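Local coordinates for protein paenibacillus xanthan lyase (PDB 6F2P) that cleaves the polysaccharide xanthan, probably by the beta-elimination mechanism of family 8 polysaccharide lyases, at residues Val322-Leu327 with Arg358-Lys363; Ala568-Arg573 with Trp603-Met608; Ser959-Val964 with Leu1005-Phe1010. One frame throughout, in Å; residues are numbered along the deposited sequence.

Interaction 1: Val322-Leu327 with Arg358-Lys363; sequences VKYWLL and RGELVK
The Tyr324 ring lies over the peptide that follows Gly359, whose carbonyl O sits 3.4 Å above the ring plane and over its centre. CG of Tyr324 stands anti to its own backbone N (chi1 177°), which swings the phenol off the helix and onto the loop. The tyrosine OH reaches as far as Glu360 CA, 3.7 Å away. The same carbonyl is gripped by Arg358: NE gives a bond of 2.7 Å to Gly359 O in the guanidinium plane, and NH2 adds a weak one. The arginine chain bends back at chi3 (72°) to do this, and brings NH2 within 3.3 Å of Tyr324 CE2, with the guanidinium turned 41° from the ring. Leu361 CB covers one guanidinium face, while NH1 forms a salt bridge with Glu268. A water links the two side chains, accepting from Trp325 NE1 (2.9 Å) and Arg358 NH2 (3.2 Å). Putting a serine in place of Tyr324 would probably strip the Gly359 carbonyl and the flank of Arg358 NH2 of their aromatic cover. Beneath this contact, helix 312-328 presses Val322 and Leu326 against helices 292-307 and 340-351, and residues 358-363 lead on into strand 363-367, so the contact lies where the helical part of the enzyme meets the four-stranded antiparallel sheet that begins with that strand.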
loop_
_atom_site.group_PDB
_atom_site.type_symbol
_atom_site.label_atom_id
_atom_site.label_comp_id
_atom_site.label_asym_id
_atom_site.label_seq_id
_atom_site.Cartn_x
_atom_site.Cartn_y
_atom_site.Cartn_z
ATOM N N VAL A 322 25.987 6.784 -6.006
ATOM C CA VAL A 322 26.622 6.127 -7.143
ATOM C C VAL A 322 28.073 5.745 -6.832
ATOM O O VAL A 322 28.518 4.651 -7.187
ATOM C CB VAL A 322 26.531 6.980 -8.428
ATOM C CG1 VAL A 322 27.420 6.422 -9.538
ATOM C CG2 VAL A 322 25.103 7.037 -8.902
ATOM N N LYS A 323 28.802 6.625 -6.153
ATOM C CA LYS A 323 30.174 6.299 -5.778
ATOM C C LYS A 323 30.215 5.043 -4.923
ATOM O O LYS A 323 30.990 4.126 -5.203
ATOM C CB LYS A 323 30.855 7.452 -5.039
ATOM C CG LYS A 323 32.340 7.204 -4.774
ATOM C CD LYS A 323 33.097 8.498 -4.538
ATOM C CE LYS A 323 34.599 8.248 -4.480
ATOM N NZ LYS A 323 35.392 9.509 -4.369
ATOM N N TYR A 324 29.372 5.017 -3.892
ATOM C CA TYR A 324 29.216 3.866 -3.003
ATOM C C TYR A 324 29.065 2.574 -3.785
ATOM O O TYR A 324 29.794 1.609 -3.548
ATOM C CB TYR A 324 27.993 4.057 -2.095
ATOM C CG TYR A 324 27.694 2.890 -1.170
ATOM C CD1 TYR A 324 28.563 2.555 -0.137
ATOM C CD2 TYR A 324 26.537 2.137 -1.316
ATOM C CE1 TYR A 324 28.293 1.494 0.721
ATOM C CE2 TYR A 324 26.258 1.072 -0.462
ATOM C CZ TYR A 324 27.140 0.759 0.556
ATOM O OH TYR A 324 26.884 -0.295 1.415
ATOM N N TRP A 325 28.125 2.569 -4.725
ATOM C CA TRP A 325 27.858 1.386 -5.526
ATOM C C TRP A 325 29.009 1.023 -6.467
ATOM O O TRP A 325 29.240 -0.154 -6.748
ATOM C CB TRP A 325 26.575 1.572 -6.334
ATOM C CG TRP A 325 25.333 1.678 -5.496
ATOM C CD1 TRP A 325 25.056 1.002 -4.335
ATOM C CD2 TRP A 325 24.194 2.515 -5.755
ATOM N NE1 TRP A 325 23.812 1.365 -3.864
ATOM C CE2 TRP A 325 23.267 2.294 -4.715
ATOM C CE3 TRP A 325 23.871 3.432 -6.765
ATOM C CZ2 TRP A 325 22.039 2.953 -4.661
ATOM C CZ3 TRP A 325 22.656 4.087 -6.708
ATOM C CH2 TRP A 325 21.753 3.845 -5.667
ATOM N N LEU A 326 29.721 2.026 -6.972
ATOM C CA LEU A 326 30.800 1.771 -7.926
ATOM C C LEU A 326 31.993 1.164 -7.215
ATOM O O LEU A 326 32.668 0.290 -7.752
ATOM C CB LEU A 326 31.222 3.053 -8.632
ATOM C CG LEU A 326 30.289 3.576 -9.716
ATOM C CD1 LEU A 326 30.693 4.984 -10.130
ATOM C CD2 LEU A 326 30.326 2.637 -10.903
ATOM N N LEU A 327 32.239 1.631 -5.995
ATOM C CA LEU A 327 33.323 1.115 -5.166
ATOM C C LEU A 327 33.088 -0.348 -4.786
ATOM O O LEU A 327 34.031 -1.106 -4.542
ATOM C CB LEU A 327 33.463 1.974 -3.904
ATOM C CG LEU A 327 33.961 3.400 -4.142
ATOM C CD1 LEU A 327 33.717 4.250 -2.924
ATOM C CD2 LEU A 327 35.437 3.394 -4.500
ATOM N N ARG A 358 28.420 7.354 0.007
ATOM C CA ARG A 358 27.235 7.557 0.846
ATOM C C ARG A 358 27.234 6.636 2.058
ATOM O O ARG A 358 26.788 7.003 3.148
ATOM C CB ARG A 358 25.955 7.298 0.051
ATOM C CG ARG A 358 24.684 7.313 0.906
ATOM C CD ARG A 358 23.587 6.464 0.308
ATOM N NE ARG A 358 23.862 5.035 0.429
ATOM C CZ ARG A 358 23.129 4.084 -0.146
ATOM N NH1 ARG A 358 22.080 4.410 -0.886
ATOM N NH2 ARG A 358 23.441 2.806 0.020
ATOM N N GLY A 359 27.720 5.422 1.853
ATOM C CA GLY A 359 27.713 4.433 2.904
ATOM C C GLY A 359 26.465 3.581 2.848
ATOM O O GLY A 359 25.633 3.724 1.951
ATOM N N GLU A 360 26.347 2.685 3.818
ATOM C CA GLU A 360 25.175 1.838 3.955
ATOM C C GLU A 360 23.929 2.691 4.223
ATOM O O GLU A 360 23.957 3.603 5.053
ATOM C CB GLU A 360 25.402 0.869 5.111
ATOM C CG GLU A 360 24.491 -0.323 5.134
ATOM C CD GLU A 360 25.015 -1.400 6.061
ATOM O OE1 GLU A 360 25.041 -2.584 5.644
ATOM O OE2 GLU A 360 25.410 -1.050 7.198
ATOM N N LEU A 361 22.849 2.398 3.504
ATOM C CA LEU A 361 21.570 3.059 3.721
ATOM C C LEU A 361 20.735 2.243 4.706
ATOM O O LEU A 361 20.644 1.019 4.595
ATOM C CB LEU A 361 20.823 3.230 2.390
ATOM C CG LEU A 361 19.460 3.934 2.393
ATOM C CD1 LEU A 361 19.590 5.403 2.792
ATOM C CD2 LEU A 361 18.764 3.802 1.042
ATOM N N VAL A 362 20.136 2.925 5.675
ATOM C CA VAL A 362 19.320 2.266 6.690
ATOM C C VAL A 362 17.947 2.918 6.766
ATOM O O VAL A 362 17.846 4.082 7.141
ATOM C CB VAL A 362 19.970 2.359 8.086
ATOM C CG1 VAL A 362 19.022 1.816 9.157
ATOM C CG2 VAL A 362 21.294 1.617 8.106
ATOM N N LYS A 363 16.904 2.176 6.395
ATOM C CA LYS A 363 15.531 2.683 6.455
ATOM C C LYS A 363 14.534 1.584 6.133
ATOM O O LYS A 363 14.868 0.610 5.471
ATOM C CB LYS A 363 15.306 3.862 5.492
ATOM C CG LYS A 363 15.355 3.492 4.011
ATOM C CD LYS A 363 14.791 4.597 3.117
ATOM C CE LYS A 363 15.684 5.829 3.095
ATOM N NZ LYS A 363 15.052 6.938 2.331
HETATM O O HOH W 1 23.016 -0.032 -1.456
#

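Interaction 2: Ala568-Arg573 with Trp603-Met608; sequences AVKGLR and WFDHGM
One face of the Trp603 indole carries the aliphatic part of Lys570, and its edge, near the ring plane, meets Leu572 CB; the neighbouring Phe604 ring turns its edge to the carbonyl O of Ala568, 3.7 Å from CD1. These rings belong to an antiparallel strand pair in the super-sandwich domain of the family 8 lyases, where strand 595-607 lies between strands 508-516 and 566-578. The pairing is strongly twisted: the short strand axes run 124° apart, and the one bridge between the two segments is the hydrogen-bonded pair Lys570 with Trp603. Its bonds run from Lys570 N to Trp603 O and from Trp603 N to Lys570 O, each 3.0 Å long.

Lys570 CB stands 3.7 Å from the centroid of the six-membered ring of Trp603, only 14° off the normal, a clear CH-pi contact. Trp603 holds CG between its backbone N and carbonyl carbon (chi1 73°), a torsion that folds the indole toward the partner strand and beneath the lysine. Arg434 adds a cation-pi contact to the same indole, which also touches Glu509 and Ile511 of strand 508-516. Beyond CB the lysine runs extended past the indole, its CD near NE1, until NZ forms a salt bridge of 3.0 Å with Asp605 OD2. The lysine thus uses its carbon chain for the ring and its charge for the acid. On the sheet's other side, Val569 CG2 comes obliquely to Phe604 CE1, 4.1 Å away.

The salt bridge uses the anti lone pair of Asp605 OD2. The second carboxylate oxygen is engaged too: Asp605 OD1 takes a hydrogen bond of 2.6 Å from Gly607 N, closing an Asx turn.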
loop_
_atom_site.group_PDB
_atom_site.type_symbol
_atom_site.label_atom_id
_atom_site.label_comp_id
_atom_site.label_asym_id
_atom_site.label_seq_id
_atom_site.Cartn_x
_atom_site.Cartn_y
_atom_site.Cartn_z
ATOM N N ALA A 568 9.214 -28.731 12.754
ATOM C CA ALA A 568 9.636 -29.762 11.815
ATOM C C ALA A 568 10.016 -29.091 10.492
ATOM O O ALA A 568 9.142 -28.667 9.727
ATOM C CB ALA A 568 8.526 -30.777 11.602
ATOM N N VAL A 569 11.319 -28.991 10.243
ATOM C CA VAL A 569 11.843 -28.341 9.043
ATOM C C VAL A 569 12.487 -29.335 8.065
ATOM O O VAL A 569 13.484 -29.976 8.396
ATOM C CB VAL A 569 12.911 -27.288 9.406
ATOM C CG1 VAL A 569 13.305 -26.479 8.174
ATOM C CG2 VAL A 569 12.418 -26.390 10.523
ATOM N N LYS A 570 11.931 -29.444 6.860
ATOM C CA LYS A 570 12.550 -30.254 5.803
ATOM C C LYS A 570 13.720 -29.518 5.160
ATOM O O LYS A 570 13.678 -28.301 4.980
ATOM C CB LYS A 570 11.519 -30.648 4.739
ATOM C CG LYS A 570 10.392 -31.502 5.290
ATOM C CD LYS A 570 9.497 -32.027 4.191
ATOM C CE LYS A 570 8.488 -33.020 4.746
ATOM N NZ LYS A 570 7.741 -33.710 3.662
ATOM N N GLY A 571 14.768 -30.261 4.822
ATOM C CA GLY A 571 15.971 -29.675 4.263
ATOM C C GLY A 571 16.466 -30.435 3.048
ATOM O O GLY A 571 16.300 -31.654 2.953
ATOM N N LEU A 572 17.074 -29.711 2.112
ATOM C CA LEU A 572 17.590 -30.318 0.896
ATOM C C LEU A 572 18.777 -29.527 0.363
ATOM O O LEU A 572 18.650 -28.342 0.053
ATOM C CB LEU A 572 16.497 -30.387 -0.166
ATOM C CG LEU A 572 16.941 -30.862 -1.558
ATOM C CD1 LEU A 572 17.519 -32.275 -1.515
ATOM C CD2 LEU A 572 15.795 -30.805 -2.552
ATOM N N ARG A 573 19.932 -30.181 0.276
ATOM C CA ARG A 573 21.100 -29.604 -0.376
ATOM C C ARG A 573 21.334 -30.335 -1.708
ATOM O O ARG A 573 21.696 -31.507 -1.722
ATOM C CB ARG A 573 22.322 -29.718 0.532
ATOM C CG ARG A 573 23.557 -29.054 -0.023
ATOM C CD ARG A 573 24.794 -29.480 0.726
ATOM N NE ARG A 573 24.694 -29.188 2.148
ATOM C CZ ARG A 573 25.269 -28.146 2.739
ATOM N NH1 ARG A 573 25.989 -27.292 2.019
ATOM N NH2 ARG A 573 25.124 -27.961 4.049
ATOM N N TRP A 603 12.113 -25.768 4.388
ATOM C CA TRP A 603 10.680 -25.471 4.356
ATOM C C TRP A 603 9.806 -26.215 5.375
ATOM O O TRP A 603 10.257 -27.127 6.061
ATOM C CB TRP A 603 10.121 -25.648 2.942
ATOM C CG TRP A 603 9.970 -27.075 2.468
ATOM C CD1 TRP A 603 8.809 -27.788 2.380
ATOM C CD2 TRP A 603 11.007 -27.941 1.984
ATOM N NE1 TRP A 603 9.060 -29.046 1.885
ATOM C CE2 TRP A 603 10.402 -29.164 1.635
ATOM C CE3 TRP A 603 12.391 -27.803 1.814
ATOM C CZ2 TRP A 603 11.131 -30.240 1.128
ATOM C CZ3 TRP A 603 13.113 -28.878 1.318
ATOM C CH2 TRP A 603 12.479 -30.077 0.977
ATOM N N PHE A 604 8.553 -25.782 5.477
ATOM C CA PHE A 604 7.559 -26.435 6.314
ATOM C C PHE A 604 6.593 -27.213 5.442
ATOM O O PHE A 604 6.227 -26.769 4.345
ATOM C CB PHE A 604 6.738 -25.412 7.102
ATOM C CG PHE A 604 7.547 -24.537 8.019
ATOM C CD1 PHE A 604 8.267 -25.081 9.070
ATOM C CD2 PHE A 604 7.548 -23.159 7.858
ATOM C CE1 PHE A 604 8.996 -24.269 9.924
ATOM C CE2 PHE A 604 8.273 -22.338 8.719
ATOM C CZ PHE A 604 8.999 -22.895 9.748
ATOM N N ASP A 605 6.155 -28.362 5.940
ATOM C CA ASP A 605 5.126 -29.126 5.263
ATOM C C ASP A 605 3.891 -29.163 6.137
ATOM O O ASP A 605 3.875 -29.839 7.160
ATOM C CB ASP A 605 5.616 -30.546 4.972
ATOM C CG ASP A 605 4.633 -31.353 4.119
ATOM O OD1 ASP A 605 3.404 -31.069 4.120
ATOM O OD2 ASP A 605 5.103 -32.291 3.443
ATOM N N HIS A 606 2.854 -28.445 5.716
ATOM C CA HIS A 606 1.587 -28.400 6.443
ATOM C C HIS A 606 0.678 -29.572 6.103
ATOM O O HIS A 606 -0.449 -29.653 6.601
ATOM C CB HIS A 606 0.849 -27.093 6.150
ATOM C CG HIS A 606 1.704 -25.876 6.302
ATOM N ND1 HIS A 606 2.025 -25.340 7.531
ATOM C CD2 HIS A 606 2.318 -25.096 5.379
ATOM C CE1 HIS A 606 2.796 -24.279 7.358
ATOM N NE2 HIS A 606 2.991 -24.114 6.061
ATOM N N GLY A 607 1.160 -30.468 5.243
ATOM C CA GLY A 607 0.381 -31.618 4.817
ATOM C C GLY A 607 -0.719 -31.300 3.818
ATOM O O GLY A 607 -0.841 -30.179 3.329
ATOM N N MET A 608 -1.526 -32.306 3.507
ATOM C CA MET A 608 -2.624 -32.138 2.576
ATOM C C MET A 608 -3.823 -31.543 3.266
ATOM O O MET A 608 -4.013 -31.729 4.468
ATOM C CB MET A 608 -3.026 -33.481 1.984
ATOM C CG MET A 608 -2.322 -33.807 0.681
ATOM S SD MET A 608 -2.915 -35.380 0.073
ATOM C CE MET A 608 -4.683 -35.153 0.319
#

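Interaction 3: Ser959-Val964 with Leu1005-Phe1010; sequences SGTYQV and LGTYSF
Val964 CG2 fills the notch between two aromatic rings of the facing strand, touching the edge of Phe1010 at CE2 (3.8 Å) and that of Tyr1008 at CD2 (4.1 Å). Farther along, Tyr962 CB comes obliquely against the Phe1010 ring, 3.7 Å from CD2, so the CD2-CE2 side of the phenylalanine rests against both residues. Tyr1008 OH lies so close over Gly1006 that a CB there would clash with it. Here Leu1005 and Gly1006 both oppose Val964 in a classic beta bulge, and Leu1005 CD1 meets Val964 CG1. Across the sheet from the rings, Thr961 CG2 abuts Thr1007 CG2 (3.5 Å), and Gln963 CG lies alongside Thr1007 OG1.

Six backbone hydrogen bonds join 959-964 and 1005-1010; the bond from Tyr1008 N to Tyr962 O is the longest, and its donor stands 41° out of the carbonyl plane. Tyr962 OH binds Ile958 O, Gln963 OE1 binds Tyr965 OH, and strand 978-984 packs on the rings through Val982. Aromatic and aliphatic groups on one face and mainly polar ones on the other are consistent with a two-sheet sandwich in this golvesin-type domain, its apolar face turned inward.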
loop_
_atom_site.group_PDB
_atom_site.type_symbol
_atom_site.label_atom_id
_atom_site.label_comp_id
_atom_site.label_asym_id
_atom_site.label_seq_id
_atom_site.Cartn_x
_atom_site.Cartn_y
_atom_site.Cartn_z
ATOM N N SER A 959 -28.398 15.422 30.471
ATOM C CA SER A 959 -29.090 16.612 30.955
ATOM C C SER A 959 -30.301 16.895 30.071
ATOM O O SER A 959 -30.251 16.701 28.851
ATOM C CB SER A 959 -28.156 17.821 30.973
ATOM O OG SER A 959 -27.111 17.636 31.913
ATOM N N GLY A 960 -31.398 17.324 30.687
ATOM C CA GLY A 960 -32.600 17.616 29.931
ATOM C C GLY A 960 -33.861 17.618 30.764
ATOM O O GLY A 960 -33.805 17.671 31.993
ATOM N N THR A 961 -35.003 17.558 30.086
ATOM C CA THR A 961 -36.292 17.595 30.760
ATOM C C THR A 961 -36.850 16.187 30.938
ATOM O O THR A 961 -36.917 15.408 29.984
ATOM C CB THR A 961 -37.294 18.460 29.985
ATOM O OG1 THR A 961 -36.745 19.771 29.812
ATOM C CG2 THR A 961 -38.602 18.567 30.740
ATOM N N TYR A 962 -37.249 15.869 32.163
ATOM C CA TYR A 962 -37.724 14.530 32.488
ATOM C C TYR A 962 -39.040 14.524 33.253
ATOM O O TYR A 962 -39.165 15.172 34.298
ATOM C CB TYR A 962 -36.700 13.802 33.345
ATOM C CG TYR A 962 -35.463 13.363 32.626
ATOM C CD1 TYR A 962 -34.381 14.217 32.489
ATOM C CD2 TYR A 962 -35.363 12.081 32.104
ATOM C CE1 TYR A 962 -33.237 13.812 31.840
ATOM C CE2 TYR A 962 -34.223 11.665 31.456
ATOM C CZ TYR A 962 -33.163 12.533 31.328
ATOM O OH TYR A 962 -32.023 12.119 30.686
ATOM N N GLN A 963 -40.003 13.763 32.741
ATOM C CA GLN A 963 -41.227 13.456 33.470
ATOM C C GLN A 963 -40.935 12.520 34.640
ATOM O O GLN A 963 -40.280 11.489 34.477
ATOM C CB GLN A 963 -42.257 12.830 32.535
ATOM C CG GLN A 963 -42.740 13.787 31.474
ATOM C CD GLN A 963 -43.853 13.208 30.637
ATOM O OE1 GLN A 963 -43.945 11.992 30.458
ATOM N NE2 GLN A 963 -44.720 14.077 30.123
ATOM N N VAL A 964 -41.416 12.890 35.823
ATOM C CA VAL A 964 -41.181 12.096 37.026
ATOM C C VAL A 964 -42.428 11.292 37.422
ATOM O O VAL A 964 -43.447 11.866 37.814
ATOM C CB VAL A 964 -40.720 12.994 38.199
ATOM C CG1 VAL A 964 -40.592 12.193 39.478
ATOM C CG2 VAL A 964 -39.403 13.677 37.860
ATOM N N LEU A 1005 -45.822 12.782 38.688
ATOM C CA LEU A 1005 -45.655 13.761 39.764
ATOM C C LEU A 1005 -45.393 15.153 39.212
ATOM O O LEU A 1005 -45.946 16.137 39.698
ATOM C CB LEU A 1005 -44.501 13.372 40.692
ATOM C CG LEU A 1005 -44.528 11.964 41.284
ATOM C CD1 LEU A 1005 -43.509 11.837 42.396
ATOM C CD2 LEU A 1005 -45.920 11.618 41.784
ATOM N N GLY A 1006 -44.536 15.231 38.198
ATOM C CA GLY A 1006 -44.201 16.501 37.587
ATOM C C GLY A 1006 -43.194 16.369 36.467
ATOM O O GLY A 1006 -42.768 15.265 36.122
ATOM N N THR A 1007 -42.813 17.502 35.890
ATOM C CA THR A 1007 -41.849 17.516 34.803
ATOM C C THR A 1007 -40.817 18.612 35.076
ATOM O O THR A 1007 -41.166 19.779 35.234
ATOM C CB THR A 1007 -42.560 17.722 33.455
ATOM O OG1 THR A 1007 -43.631 16.777 33.337
ATOM C CG2 THR A 1007 -41.608 17.518 32.298
ATOM N N TYR A 1008 -39.545 18.226 35.160
ATOM C CA TYR A 1008 -38.492 19.132 35.620
ATOM C C TYR A 1008 -37.215 18.986 34.805
ATOM O O TYR A 1008 -37.043 18.012 34.072
ATOM C CB TYR A 1008 -38.183 18.878 37.102
ATOM C CG TYR A 1008 -39.413 18.880 37.982
ATOM C CD1 TYR A 1008 -39.864 20.053 38.574
ATOM C CD2 TYR A 1008 -40.134 17.708 38.210
ATOM C CE1 TYR A 1008 -40.995 20.063 39.368
ATOM C CE2 TYR A 1008 -41.269 17.709 39.006
ATOM C CZ TYR A 1008 -41.695 18.890 39.582
ATOM O OH TYR A 1008 -42.824 18.905 40.371
ATOM N N SER A 1009 -36.324 19.964 34.932
ATOM C CA SER A 1009 -35.010 19.881 34.306
ATOM C C SER A 1009 -34.046 19.191 35.247
ATOM O O SER A 1009 -33.947 19.546 36.415
ATOM C CB SER A 1009 -34.477 21.271 33.969
ATOM O OG SER A 1009 -35.238 21.866 32.939
ATOM N N PHE A 1010 -33.339 18.193 34.740
ATOM C CA PHE A 1010 -32.312 17.529 35.528
ATOM C C PHE A 1010 -30.962 17.636 34.830
ATOM O O PHE A 1010 -30.883 17.662 33.601
ATOM C CB PHE A 1010 -32.649 16.053 35.733
ATOM C CG PHE A 1010 -33.834 15.809 36.618
ATOM C CD1 PHE A 1010 -33.683 15.731 37.997
ATOM C CD2 PHE A 1010 -35.100 15.628 36.071
ATOM C CE1 PHE A 1010 -34.779 15.487 38.822
ATOM C CE2 PHE A 1010 -36.203 15.388 36.886
ATOM C CZ PHE A 1010 -36.041 15.315 38.265
#

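Overall arrangement
The three contacts follow one another along the chain and none touches another. Interaction 1 joins the end of the helical part to the loop entering the first antiparallel sheet; interaction 2 pairs two strands within the super-sandwich domain. The centres of interactions 1 and 2 are about 37 Å apart, their nearest atoms about 24 Å. Interaction 3 is remote, its centre about 74 Å from that of interaction 1 and about 72 Å from that of interaction 2. Helix-to-loop packing at the first site contrasts with strand pairing at the other two, which share no sheet. In this elongated, multidomain lyase they thus mark the junction of helical and beta regions, the super-sandwich, and the distant golvesin-type domain near the C-terminus.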